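Local atomic coordinates of N5-carboxyaminoimidazole ribonucleotide synthetase (Bacillus anthracis, PDB entry 3R5H), a protein that probably catalyses the ATP-dependent carboxylation of 5-aminoimidazole ribonucleotide (AIR) to its N5-carboxy derivative, a step of purine biosynthesis. Residues Gly22-Arg27 with Tyr344-Ala349; Gln111-Glu116 with Ile272-Pro277; Asp77-Glu82 with Ala98-Gly103. All coordinates share one frame; numbering follows the deposited sequence.

Contact 1: Gly22-Arg27 with Tyr344-Ala349; sequences GGQLGR and YGKEEA. With AIR (5-aminoimidazole ribonucleotide), chain D.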
loop_
_atom_site.group_PDB
_atom_site.type_symbol
_atom_site.label_atom_id
_atom_site.label_comp_id
_atom_site.label_asym_id
_atom_site.label_seq_id
_atom_site.Cartn_x
_atom_site.Cartn_y
_atom_site.Cartn_z
ATOM N N GLY A 22 -8.135 -5.306 16.878
ATOM C CA GLY A 22 -6.818 -5.454 16.245
ATOM C C GLY A 22 -6.703 -6.604 15.248
ATOM O O GLY A 22 -5.618 -7.141 15.053
ATOM N N GLY A 23 -7.815 -6.977 14.616
ATOM C CA GLY A 23 -7.781 -7.957 13.532
ATOM C C GLY A 23 -7.172 -7.359 12.255
ATOM O O GLY A 23 -6.542 -6.301 12.293
ATOM N N GLN A 24 -7.391 -8.040 11.140
ATOM C CA GLN A 24 -6.795 -7.673 9.857
ATOM C C GLN A 24 -7.329 -6.362 9.295
ATOM O O GLN A 24 -6.586 -5.630 8.670
ATOM C CB GLN A 24 -6.943 -8.810 8.836
ATOM C CG GLN A 24 -8.352 -9.128 8.374
ATOM C CD GLN A 24 -9.080 -10.167 9.249
ATOM O OE1 GLN A 24 -8.676 -10.459 10.385
ATOM N NE2 GLN A 24 -10.156 -10.726 8.708
ATOM N N LEU A 25 -8.602 -6.058 9.541
ATOM C CA LEU A 25 -9.165 -4.764 9.122
ATOM C C LEU A 25 -8.433 -3.597 9.785
ATOM O O LEU A 25 -7.976 -2.665 9.096
ATOM C CB LEU A 25 -10.681 -4.705 9.357
ATOM C CG LEU A 25 -11.460 -5.913 8.810
ATOM C CD1 LEU A 25 -12.944 -5.754 9.054
ATOM C CD2 LEU A 25 -11.198 -6.123 7.321
ATOM N N GLY A 26 -8.277 -3.674 11.107
ATOM C CA GLY A 26 -7.459 -2.697 11.847
ATOM C C GLY A 26 -6.019 -2.643 11.366
ATOM O O GLY A 26 -5.433 -1.578 11.243
ATOM N N ARG A 27 -5.442 -3.792 11.063
ATOM C CA ARG A 27 -4.072 -3.829 10.556
ATOM C C ARG A 27 -3.922 -3.072 9.223
ATOM O O ARG A 27 -3.009 -2.280 9.041
ATOM C CB ARG A 27 -3.594 -5.285 10.411
ATOM C CG ARG A 27 -2.181 -5.454 9.814
ATOM C CD ARG A 27 -1.936 -6.908 9.541
ATOM N NE ARG A 27 -0.654 -7.193 8.880
ATOM C CZ ARG A 27 0.475 -7.526 9.504
ATOM N NH1 ARG A 27 0.542 -7.559 10.839
ATOM N NH2 ARG A 27 1.554 -7.820 8.789
ATOM N N TYR A 344 -1.859 -11.647 7.095
ATOM C CA TYR A 344 -2.208 -10.745 8.192
ATOM C C TYR A 344 -1.375 -10.927 9.463
ATOM O O TYR A 344 -1.527 -10.170 10.415
ATOM C CB TYR A 344 -3.698 -10.875 8.542
ATOM C CG TYR A 344 -4.673 -10.809 7.386
ATOM C CD1 TYR A 344 -5.776 -11.642 7.360
ATOM C CD2 TYR A 344 -4.511 -9.894 6.329
ATOM C CE1 TYR A 344 -6.714 -11.588 6.316
ATOM C CE2 TYR A 344 -5.429 -9.855 5.265
ATOM C CZ TYR A 344 -6.522 -10.705 5.276
ATOM O OH TYR A 344 -7.447 -10.675 4.259
ATOM N N GLY A 345 -0.487 -11.910 9.479
ATOM C CA GLY A 345 0.376 -12.110 10.635
ATOM C C GLY A 345 -0.299 -12.773 11.821
ATOM O O GLY A 345 0.122 -12.569 12.960
ATOM N N LYS A 346 -1.354 -13.549 11.575
ATOM C CA LYS A 346 -2.038 -14.235 12.676
ATOM C C LYS A 346 -1.182 -15.391 13.208
ATOM O O LYS A 346 -0.600 -16.151 12.434
ATOM C CB LYS A 346 -3.440 -14.705 12.277
ATOM C CG LYS A 346 -4.484 -13.594 12.343
ATOM C CD LYS A 346 -5.773 -13.953 11.626
ATOM C CE LYS A 346 -6.797 -12.818 11.721
ATOM N NZ LYS A 346 -8.144 -13.150 11.155
ATOM N N GLU A 347 -1.084 -15.471 14.535
ATOM C CA GLU A 347 -0.236 -16.455 15.209
ATOM C C GLU A 347 -0.802 -17.851 15.025
ATOM O O GLU A 347 -0.141 -18.754 14.504
ATOM C CB GLU A 347 -0.173 -16.151 16.706
ATOM C CG GLU A 347 0.980 -15.285 17.146
ATOM C CD GLU A 347 1.292 -15.465 18.623
ATOM O OE1 GLU A 347 1.516 -14.447 19.315
ATOM O OE2 GLU A 347 1.312 -16.629 19.092
ATOM N N GLU A 348 -2.047 -18.006 15.442
ATOM C CA GLU A 348 -2.703 -19.301 15.478
ATOM C C GLU A 348 -3.573 -19.489 14.241
ATOM O O GLU A 348 -4.570 -18.799 14.073
ATOM C CB GLU A 348 -3.550 -19.381 16.757
ATOM C CG GLU A 348 -4.368 -20.653 16.944
ATOM C CD GLU A 348 -5.352 -20.532 18.101
ATOM O OE1 GLU A 348 -5.950 -19.437 18.274
ATOM O OE2 GLU A 348 -5.531 -21.531 18.841
ATOM N N ALA A 349 -3.191 -20.419 13.373
ATOM C CA ALA A 349 -4.036 -20.783 12.235
ATOM C C ALA A 349 -5.156 -21.731 12.674
ATOM O O ALA A 349 -4.983 -22.554 13.586
ATOM C CB ALA A 349 -3.204 -21.409 11.125
HETATM N N1 AIR D . -13.884 -8.722 11.258
HETATM C C2 AIR D . -14.587 -7.867 12.029
HETATM N N3 AIR D . -15.916 -7.987 11.766
HETATM C C4 AIR D . -16.093 -8.928 10.808
HETATM C C5 AIR D . -14.806 -9.341 10.536
HETATM N N6 AIR D . -14.506 -10.294 9.615
HETATM C "C1'" AIR D . -12.408 -8.935 11.215
HETATM C "C2'" AIR D . -11.729 -8.018 12.207
HETATM C "C3'" AIR D . -11.600 -8.907 13.438
HETATM C "C4'" AIR D . -11.224 -10.228 12.805
HETATM O "O4'" AIR D . -12.042 -10.267 11.627
HETATM O "O2'" AIR D . -10.462 -7.672 11.639
HETATM O "O3'" AIR D . -10.648 -8.458 14.410
HETATM C "C5'" AIR D . -11.463 -11.421 13.714
HETATM O "O5'" AIR D . -10.584 -12.457 13.276
HETATM P P AIR D . -10.113 -13.659 14.244
HETATM O O6 AIR D . -11.418 -14.257 14.718
HETATM O O7 AIR D . -9.316 -12.985 15.342
HETATM O O8 AIR D . -9.291 -14.535 13.331
#

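Contact 2: Gln111-Glu116 with Ile272-Pro277; sequences QNRFTE and INELAP. With MG (magnesium ion), chain E; ADP (adenosine-5'-diphosphate), chain C.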
loop_
_atom_site.group_PDB
_atom_site.type_symbol
_atom_site.label_atom_id
_atom_site.label_comp_id
_atom_site.label_asym_id
_atom_site.label_seq_id
_atom_site.Cartn_x
_atom_site.Cartn_y
_atom_site.Cartn_z
ATOM N N GLN A 111 -26.702 -3.620 13.903
ATOM C CA GLN A 111 -26.446 -4.782 14.756
ATOM C C GLN A 111 -27.620 -5.760 14.806
ATOM O O GLN A 111 -27.452 -6.901 15.196
ATOM C CB GLN A 111 -26.016 -4.346 16.164
ATOM C CG GLN A 111 -24.695 -3.564 16.177
ATOM C CD GLN A 111 -23.652 -4.148 15.219
ATOM O OE1 GLN A 111 -23.062 -5.217 15.470
ATOM N NE2 GLN A 111 -23.431 -3.450 14.102
ATOM N N ASN A 112 -28.792 -5.317 14.387
ATOM C CA ASN A 112 -29.985 -6.155 14.420
ATOM C C ASN A 112 -30.592 -6.192 13.028
ATOM O O ASN A 112 -30.849 -5.146 12.439
ATOM C CB ASN A 112 -30.981 -5.611 15.467
ATOM C CG ASN A 112 -32.226 -6.482 15.623
ATOM O OD1 ASN A 112 -33.000 -6.660 14.675
ATOM N ND2 ASN A 112 -32.452 -6.992 16.850
ATOM N N ARG A 113 -30.797 -7.402 12.511
ATOM C CA ARG A 113 -31.229 -7.608 11.135
ATOM C C ARG A 113 -32.569 -6.939 10.849
ATOM O O ARG A 113 -32.758 -6.340 9.792
ATOM C CB ARG A 113 -31.316 -9.104 10.812
ATOM C CG ARG A 113 -29.968 -9.821 10.698
ATOM C CD ARG A 113 -30.183 -11.181 10.027
ATOM N NE ARG A 113 -28.996 -12.043 10.011
ATOM C CZ ARG A 113 -28.165 -12.151 8.975
ATOM N NH1 ARG A 113 -27.121 -12.971 9.046
ATOM N NH2 ARG A 113 -28.366 -11.445 7.867
ATOM N N PHE A 114 -33.487 -7.053 11.802
ATOM C CA PHE A 114 -34.802 -6.444 11.679
ATOM C C PHE A 114 -34.690 -4.926 11.647
ATOM O O PHE A 114 -35.262 -4.280 10.773
ATOM C CB PHE A 114 -35.730 -6.897 12.824
ATOM C CG PHE A 114 -37.148 -6.404 12.693
ATOM C CD1 PHE A 114 -38.025 -6.994 11.781
ATOM C CD2 PHE A 114 -37.600 -5.336 13.472
ATOM C CE1 PHE A 114 -39.339 -6.534 11.644
ATOM C CE2 PHE A 114 -38.920 -4.869 13.359
ATOM C CZ PHE A 114 -39.789 -5.471 12.436
ATOM N N THR A 115 -33.952 -4.364 12.603
ATOM C CA THR A 115 -33.745 -2.925 12.664
ATOM C C THR A 115 -33.105 -2.400 11.370
ATOM O O THR A 115 -33.499 -1.340 10.867
ATOM C CB THR A 115 -32.905 -2.545 13.894
ATOM O OG1 THR A 115 -33.572 -2.993 15.086
ATOM C CG2 THR A 115 -32.709 -1.055 13.997
ATOM N N GLU A 116 -32.121 -3.145 10.856
ATOM C CA GLU A 116 -31.381 -2.800 9.650
ATOM C C GLU A 116 -32.330 -2.727 8.465
ATOM O O GLU A 116 -32.341 -1.750 7.733
ATOM C CB GLU A 116 -30.305 -3.864 9.393
ATOM C CG GLU A 116 -29.324 -3.597 8.261
ATOM C CD GLU A 116 -28.271 -4.724 8.121
ATOM O OE1 GLU A 116 -28.646 -5.916 7.972
ATOM O OE2 GLU A 116 -27.063 -4.419 8.175
ATOM N N ILE A 272 -31.269 -5.281 -1.121
ATOM C CA ILE A 272 -30.213 -5.081 -0.139
ATOM C C ILE A 272 -30.281 -6.232 0.863
ATOM O O ILE A 272 -31.316 -6.470 1.473
ATOM C CB ILE A 272 -30.357 -3.756 0.635
ATOM C CG1 ILE A 272 -30.730 -2.575 -0.293
ATOM C CG2 ILE A 272 -29.100 -3.503 1.516
ATOM C CD1 ILE A 272 -29.685 -2.209 -1.319
ATOM N N ASN A 273 -29.174 -6.935 1.023
ATOM C CA ASN A 273 -29.094 -8.038 1.967
ATOM C C ASN A 273 -28.630 -7.553 3.341
ATOM O O ASN A 273 -29.320 -7.754 4.335
ATOM C CB ASN A 273 -28.140 -9.108 1.423
ATOM C CG ASN A 273 -27.890 -10.231 2.398
ATOM O OD1 ASN A 273 -28.787 -10.659 3.123
ATOM N ND2 ASN A 273 -26.668 -10.751 2.387
ATOM N N GLU A 274 -27.459 -6.931 3.398
ATOM C CA GLU A 274 -26.916 -6.478 4.676
ATOM C C GLU A 274 -25.876 -5.375 4.541
ATOM O O GLU A 274 -25.322 -5.132 3.459
ATOM C CB GLU A 274 -26.403 -7.658 5.549
ATOM C CG GLU A 274 -25.298 -8.460 4.927
ATOM C CD GLU A 274 -24.727 -9.540 5.837
ATOM O OE1 GLU A 274 -23.964 -10.397 5.289
ATOM O OE2 GLU A 274 -25.020 -9.532 7.071
ATOM N N LEU A 275 -25.668 -4.676 5.651
ATOM C CA LEU A 275 -24.761 -3.558 5.731
ATOM C C LEU A 275 -23.695 -3.831 6.773
ATOM O O LEU A 275 -23.962 -4.492 7.795
ATOM C CB LEU A 275 -25.522 -2.285 6.101
ATOM C CG LEU A 275 -26.778 -1.931 5.313
ATOM C CD1 LEU A 275 -27.440 -0.655 5.869
ATOM C CD2 LEU A 275 -26.440 -1.778 3.817
ATOM N N ALA A 276 -22.493 -3.328 6.508
ATOM C CA ALA A 276 -21.404 -3.344 7.477
ATOM C C ALA A 276 -20.774 -1.961 7.494
ATOM O O ALA A 276 -20.274 -1.495 6.465
ATOM C CB ALA A 276 -20.362 -4.424 7.113
ATOM N N PRO A 277 -20.819 -1.282 8.655
ATOM C CA PRO A 277 -20.303 0.097 8.786
ATOM C C PRO A 277 -18.786 0.139 9.048
ATOM O O PRO A 277 -18.324 0.680 10.053
ATOM C CB PRO A 277 -21.097 0.653 9.976
ATOM C CG PRO A 277 -21.414 -0.556 10.829
ATOM C CD PRO A 277 -21.400 -1.789 9.918
HETATM MG MG MG E . -23.622 -12.295 4.323
HETATM P PB ADP C . -24.454 -13.931 6.973
HETATM O O1B ADP C . -24.421 -14.727 8.246
HETATM O O2B ADP C . -24.221 -12.477 7.246
HETATM O O3B ADP C . -23.612 -14.495 5.858
HETATM P PA ADP C . -26.616 -13.709 5.057
HETATM O O1A ADP C . -25.543 -13.098 4.194
HETATM O O2A ADP C . -27.882 -12.940 5.336
HETATM O O3A ADP C . -25.986 -14.109 6.492
HETATM O "O5'" ADP C . -27.064 -15.104 4.399
HETATM C "C5'" ADP C . -26.079 -16.069 4.035
HETATM C "C4'" ADP C . -26.329 -16.554 2.617
HETATM O "O4'" ADP C . -27.627 -17.159 2.529
HETATM C "C3'" ADP C . -26.324 -15.417 1.607
HETATM O "O3'" ADP C . -25.028 -15.225 1.040
HETATM C "C2'" ADP C . -27.308 -15.883 0.559
HETATM O "O2'" ADP C . -26.623 -16.734 -0.370
HETATM C "C1'" ADP C . -28.281 -16.755 1.318
HETATM N N9 ADP C . -29.499 -15.972 1.638
HETATM C C8 ADP C . -29.738 -15.288 2.778
HETATM N N7 ADP C . -30.951 -14.685 2.751
HETATM C C5 ADP C . -31.519 -14.994 1.580
HETATM C C6 ADP C . -32.796 -14.696 0.901
HETATM N N6 ADP C . -33.756 -13.927 1.481
HETATM N N1 ADP C . -32.969 -15.223 -0.345
HETATM C C2 ADP C . -32.049 -15.983 -0.963
HETATM N N3 ADP C . -30.876 -16.289 -0.395
HETATM C C4 ADP C . -30.559 -15.834 0.844
HETATM O O HOH W 1 -21.516 -12.568 3.646
#

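Contact 3: Asp77-Glu82 with Ala98-Gly103; sequences DVVTYE and AYLPQG. With AIR (5-aminoimidazole ribonucleotide), chain D.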
loop_
_atom_site.group_PDB
_atom_site.type_symbol
_atom_site.label_atom_id
_atom_site.label_comp_id
_atom_site.label_asym_id
_atom_site.label_seq_id
_atom_site.Cartn_x
_atom_site.Cartn_y
_atom_site.Cartn_z
ATOM N N ASP A 77 -6.170 11.001 18.872
ATOM C CA ASP A 77 -6.746 12.230 18.352
ATOM C C ASP A 77 -8.053 11.969 17.631
ATOM O O ASP A 77 -8.892 12.860 17.491
ATOM C CB ASP A 77 -5.727 12.918 17.468
ATOM C CG ASP A 77 -4.509 13.350 18.264
ATOM O OD1 ASP A 77 -4.572 14.435 18.865
ATOM O OD2 ASP A 77 -3.518 12.593 18.319
ATOM N N VAL A 78 -8.226 10.727 17.208
ATOM C CA VAL A 78 -9.465 10.284 16.607
ATOM C C VAL A 78 -9.569 8.785 16.852
ATOM O O VAL A 78 -8.557 8.078 16.868
ATOM C CB VAL A 78 -9.545 10.634 15.072
ATOM C CG1 VAL A 78 -8.444 9.944 14.283
ATOM C CG2 VAL A 78 -10.907 10.280 14.500
ATOM N N VAL A 79 -10.793 8.315 17.059
ATOM C CA VAL A 79 -11.028 6.897 17.311
ATOM C C VAL A 79 -11.944 6.327 16.250
ATOM O O VAL A 79 -12.900 6.981 15.827
ATOM C CB VAL A 79 -11.643 6.639 18.699
ATOM C CG1 VAL A 79 -11.963 5.150 18.855
ATOM C CG2 VAL A 79 -10.685 7.116 19.807
ATOM N N THR A 80 -11.620 5.109 15.823
ATOM C CA THR A 80 -12.464 4.331 14.941
ATOM C C THR A 80 -12.468 2.892 15.446
ATOM O O THR A 80 -11.763 2.548 16.382
ATOM C CB THR A 80 -11.973 4.411 13.461
ATOM O OG1 THR A 80 -12.866 3.681 12.605
ATOM C CG2 THR A 80 -10.564 3.844 13.325
ATOM N N TYR A 81 -13.266 2.059 14.811
ATOM C CA TYR A 81 -13.430 0.693 15.243
ATOM C C TYR A 81 -13.368 -0.205 14.015
ATOM O O TYR A 81 -13.741 0.215 12.914
ATOM C CB TYR A 81 -14.787 0.545 15.972
ATOM C CG TYR A 81 -15.958 0.899 15.097
ATOM C CD1 TYR A 81 -16.506 2.181 15.104
ATOM C CD2 TYR A 81 -16.497 -0.046 14.221
ATOM C CE1 TYR A 81 -17.575 2.504 14.273
ATOM C CE2 TYR A 81 -17.551 0.271 13.385
ATOM C CZ TYR A 81 -18.081 1.536 13.413
ATOM O OH TYR A 81 -19.124 1.816 12.579
ATOM N N GLU A 82 -12.888 -1.429 14.213
ATOM C CA GLU A 82 -13.195 -2.538 13.307
ATOM C C GLU A 82 -14.169 -3.536 13.971
ATOM O O GLU A 82 -14.927 -4.249 13.305
ATOM C CB GLU A 82 -11.904 -3.243 12.855
ATOM C CG GLU A 82 -11.057 -3.764 13.995
ATOM C CD GLU A 82 -10.534 -5.177 13.758
ATOM O OE1 GLU A 82 -9.958 -5.439 12.685
ATOM O OE2 GLU A 82 -10.670 -6.015 14.672
ATOM N N ALA A 98 -14.501 11.506 23.571
ATOM C CA ALA A 98 -13.370 11.397 22.643
ATOM C C ALA A 98 -13.839 11.892 21.275
ATOM O O ALA A 98 -14.923 12.453 21.166
ATOM C CB ALA A 98 -12.865 9.977 22.566
ATOM N N TYR A 99 -13.025 11.708 20.240
ATOM C CA TYR A 99 -13.442 12.119 18.907
ATOM C C TYR A 99 -13.737 10.853 18.099
ATOM O O TYR A 99 -12.813 10.148 17.683
ATOM C CB TYR A 99 -12.405 13.042 18.236
ATOM C CG TYR A 99 -12.844 13.523 16.866
ATOM C CD1 TYR A 99 -14.150 13.983 16.654
ATOM C CD2 TYR A 99 -11.976 13.515 15.791
ATOM C CE1 TYR A 99 -14.579 14.424 15.395
ATOM C CE2 TYR A 99 -12.390 13.957 14.517
ATOM C CZ TYR A 99 -13.692 14.411 14.339
ATOM O OH TYR A 99 -14.130 14.836 13.117
ATOM N N LEU A 100 -15.032 10.561 17.952
ATOM C CA LEU A 100 -15.546 9.411 17.200
ATOM C C LEU A 100 -16.461 9.911 16.048
ATOM O O LEU A 100 -17.683 9.824 16.151
ATOM C CB LEU A 100 -16.342 8.469 18.123
ATOM C CG LEU A 100 -16.726 7.071 17.603
ATOM C CD1 LEU A 100 -15.597 6.079 17.807
ATOM C CD2 LEU A 100 -17.987 6.556 18.277
ATOM N N PRO A 101 -15.869 10.405 14.940
ATOM C CA PRO A 101 -16.673 11.016 13.843
ATOM C C PRO A 101 -17.713 10.103 13.178
ATOM O O PRO A 101 -18.713 10.607 12.641
ATOM C CB PRO A 101 -15.616 11.438 12.801
ATOM C CG PRO A 101 -14.376 10.675 13.157
ATOM C CD PRO A 101 -14.424 10.455 14.656
ATOM N N GLN A 102 -17.487 8.791 13.204
ATOM C CA GLN A 102 -18.478 7.829 12.693
ATOM C C GLN A 102 -19.772 7.843 13.508
ATOM O O GLN A 102 -20.833 7.433 13.007
ATOM C CB GLN A 102 -17.924 6.395 12.682
ATOM C CG GLN A 102 -16.717 6.168 11.772
ATOM C CD GLN A 102 -16.028 4.857 12.086
ATOM O OE1 GLN A 102 -15.265 4.760 13.059
ATOM N NE2 GLN A 102 -16.324 3.821 11.294
ATOM N N GLY A 103 -19.679 8.276 14.769
ATOM C CA GLY A 103 -20.834 8.275 15.669
ATOM C C GLY A 103 -21.289 6.864 15.987
ATOM O O GLY A 103 -20.573 5.892 15.728
HETATM N N1 AIR D . -13.884 -8.722 11.258
HETATM C C2 AIR D . -14.587 -7.867 12.029
HETATM N N3 AIR D . -15.916 -7.987 11.766
HETATM C C4 AIR D . -16.093 -8.928 10.808
HETATM C C5 AIR D . -14.806 -9.341 10.536
HETATM N N6 AIR D . -14.506 -10.294 9.615
HETATM C "C1'" AIR D . -12.408 -8.935 11.215
HETATM C "C2'" AIR D . -11.729 -8.018 12.207
HETATM C "C3'" AIR D . -11.600 -8.907 13.438
HETATM C "C4'" AIR D . -11.224 -10.228 12.805
HETATM O "O4'" AIR D . -12.042 -10.267 11.627
HETATM O "O2'" AIR D . -10.462 -7.672 11.639
HETATM O "O3'" AIR D . -10.648 -8.458 14.410
HETATM C "C5'" AIR D . -11.463 -11.421 13.714
HETATM O "O5'" AIR D . -10.584 -12.457 13.276
HETATM P P AIR D . -10.113 -13.659 14.244
HETATM O O6 AIR D . -11.418 -14.257 14.718
HETATM O O7 AIR D . -9.316 -12.985 15.342
HETATM O O8 AIR D . -9.291 -14.535 13.331
HETATM O O HOH W 2 -15.032 7.142 14.352
HETATM O O HOH W 3 -15.472 1.187 10.985
#

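Contact 1: Gly22-Arg27 with Tyr344-Ala349
Q24 lies against Y344 and K346. Its CB sits over one face of the Y344 ring, 3.5 Å from the ring centroid, a CH-pi contact close to the ring normal. CG lies over the CD1-CE1 side of the ring, 3.6 Å from Y344 CE1. With CG lodged between the backbone N and the carbonyl carbon (chi1 67°) and a bend at the next bond, the chain turns its amide almost parallel to the tyrosine ring, the two planes only 7° apart. OE1 then takes a hydrogen bond from K346 NZ at 2.8 Å; the ammonium sits above the carbonyl plane, 43° out of it. NE2 comes near the sugar atom O4' of AIR without a hydrogen bond to it.

K346 arrives from the other segment as a straight, extended chain. Its NZ also bonds AIR O8, a phosphate oxygen, at 2.8 Å, and the backbone O of K354; a further bond to AIR O5' is weak. The bond to OE1 is consistent with Q24 steadying a lysine that meets the phosphate. Y344 in turn is held at its hydroxyl by H357.

Beyond the ring, the Y344 carbonyl O rests 3.1 Å above the R27 guanidinium plane, toward its rim, without a hydrogen bond. R27 NH1 bonds P50 O, and NH2 bonds K34 O of the second subunit across the dimer interface.

At the start of the helix, L25 N donates to AIR O2' at 3.2 Å, and G23 CA comes within 3.0 Å of AIR O3'. G23 is the N-cap, and the strand-turn-helix with its glycines is consistent with a Rossmann-type GxGxxG loop, here apposed to the C-terminal domain around the ribose and phosphate of AIR.

Contact 2: Gln111-Glu116 with Ile272-Pro277
E116 and L275 make the direct hydrogen bond of this contact. The N-H of L275 points to E116 OE2 at 2.9 Å with an angle of 149°, meeting the oxygen from above the carboxylate plane. The glutamate reaches the strand because CG is anti to its backbone N (chi1 -173°) and the chain runs on extended. Beside this bond, OE2 also touches L275 CB at 3.4 Å, while OE1 rests near E274 CB.

Charge links the segments more loosely. R113 NH2 and E274 OE2 form a long salt bridge of 3.9 Å; the oxygen lies well out of the guanidinium plane, so no N-H is aimed at it. The arginine's N-H groups turn to ADP instead: NH1 donates to O3A at 3.0 Å, and NH2 makes a weak bond to O2A.

The strand supplies a metal ligand and one further phosphate bond. E274 OE1 binds magnesium at 2.2 Å, and ADP O1A and a water are also ligands. N273 ND2 donates to that same O1A at 3.2 Å. N273 and E274 both face E261 in a classic beta bulge, consistent with two consecutive side chains turning to the same diphosphate.

An arginine from the first turn of helix 113-122 and the edge strand of the ATP-grasp sheet thus hold the diphosphate between guanidinium and magnesium, a setting expected to offset part of its negative charge.

Contact 3: Asp77-Glu82 with Ala98-Gly103
Q102 OE1 is gripped twice: T80 OG1 donates to it at 2.7 Å, from above the carbonyl plane, and a water donates a second bond. That water also bonds V79 O at 2.6 Å and accepts from Q102 N, so it ties the strand's backbone to the turn. The T80 hydroxyl has H298 as a further partner.

The other end of the amide, NE2, donates to a second water at 2.8 Å, and this water also lies beside Y81 O. The Q102 amide runs alongside the Y81 ring, the planes 10° apart, with NE2 3.5 Å from Y81 CE1. CG anti to the carbonyl carbon (chi1 -63°) and an extended chain carry the amide from the turn to the strand. L100 to G103 form a type I turn, which sets Q102 in place.

Further back, V79 N donates to Y99 O at 2.8 Å, with a C=O...N angle of 172°. The apolar part centres on V78 CG2, packed against P101 CD at 3.5 Å and Y99 CD2. On the neighbouring residue, V79 CG1 meets L100 CD1.

The loop after helix 88-97 therefore lines the outermost strand of the parallel Rossmann-like sheet with one direct backbone bond; farther along, one water bonds V79 O, another lies within bonding distance of Y81 O, and the Q102 amide holds both.

How the contacts relate
Contacts 1 and 3 share the AIR site. E82, just after strand 78-81, accepts a hydrogen bond from the ribose O2' and is approached very closely by O3', and its carboxylate also faces the glycine loop: G23 N lies 3.0 Å from E82 OE2, and G26 N 2.9 Å from E82 OE1. Contact 2 sits on the ADP side, its nearest atoms about 8 Å from contact 1, and the E274 side chain lies about 10 Å from AIR. Contact 3 joins the two regions, since Y81 OH makes a weak hydrogen bond to P277 O, 2.9 Å away. AIR is thus touched by contacts 1 and 3, magnesium and ADP by contact 2.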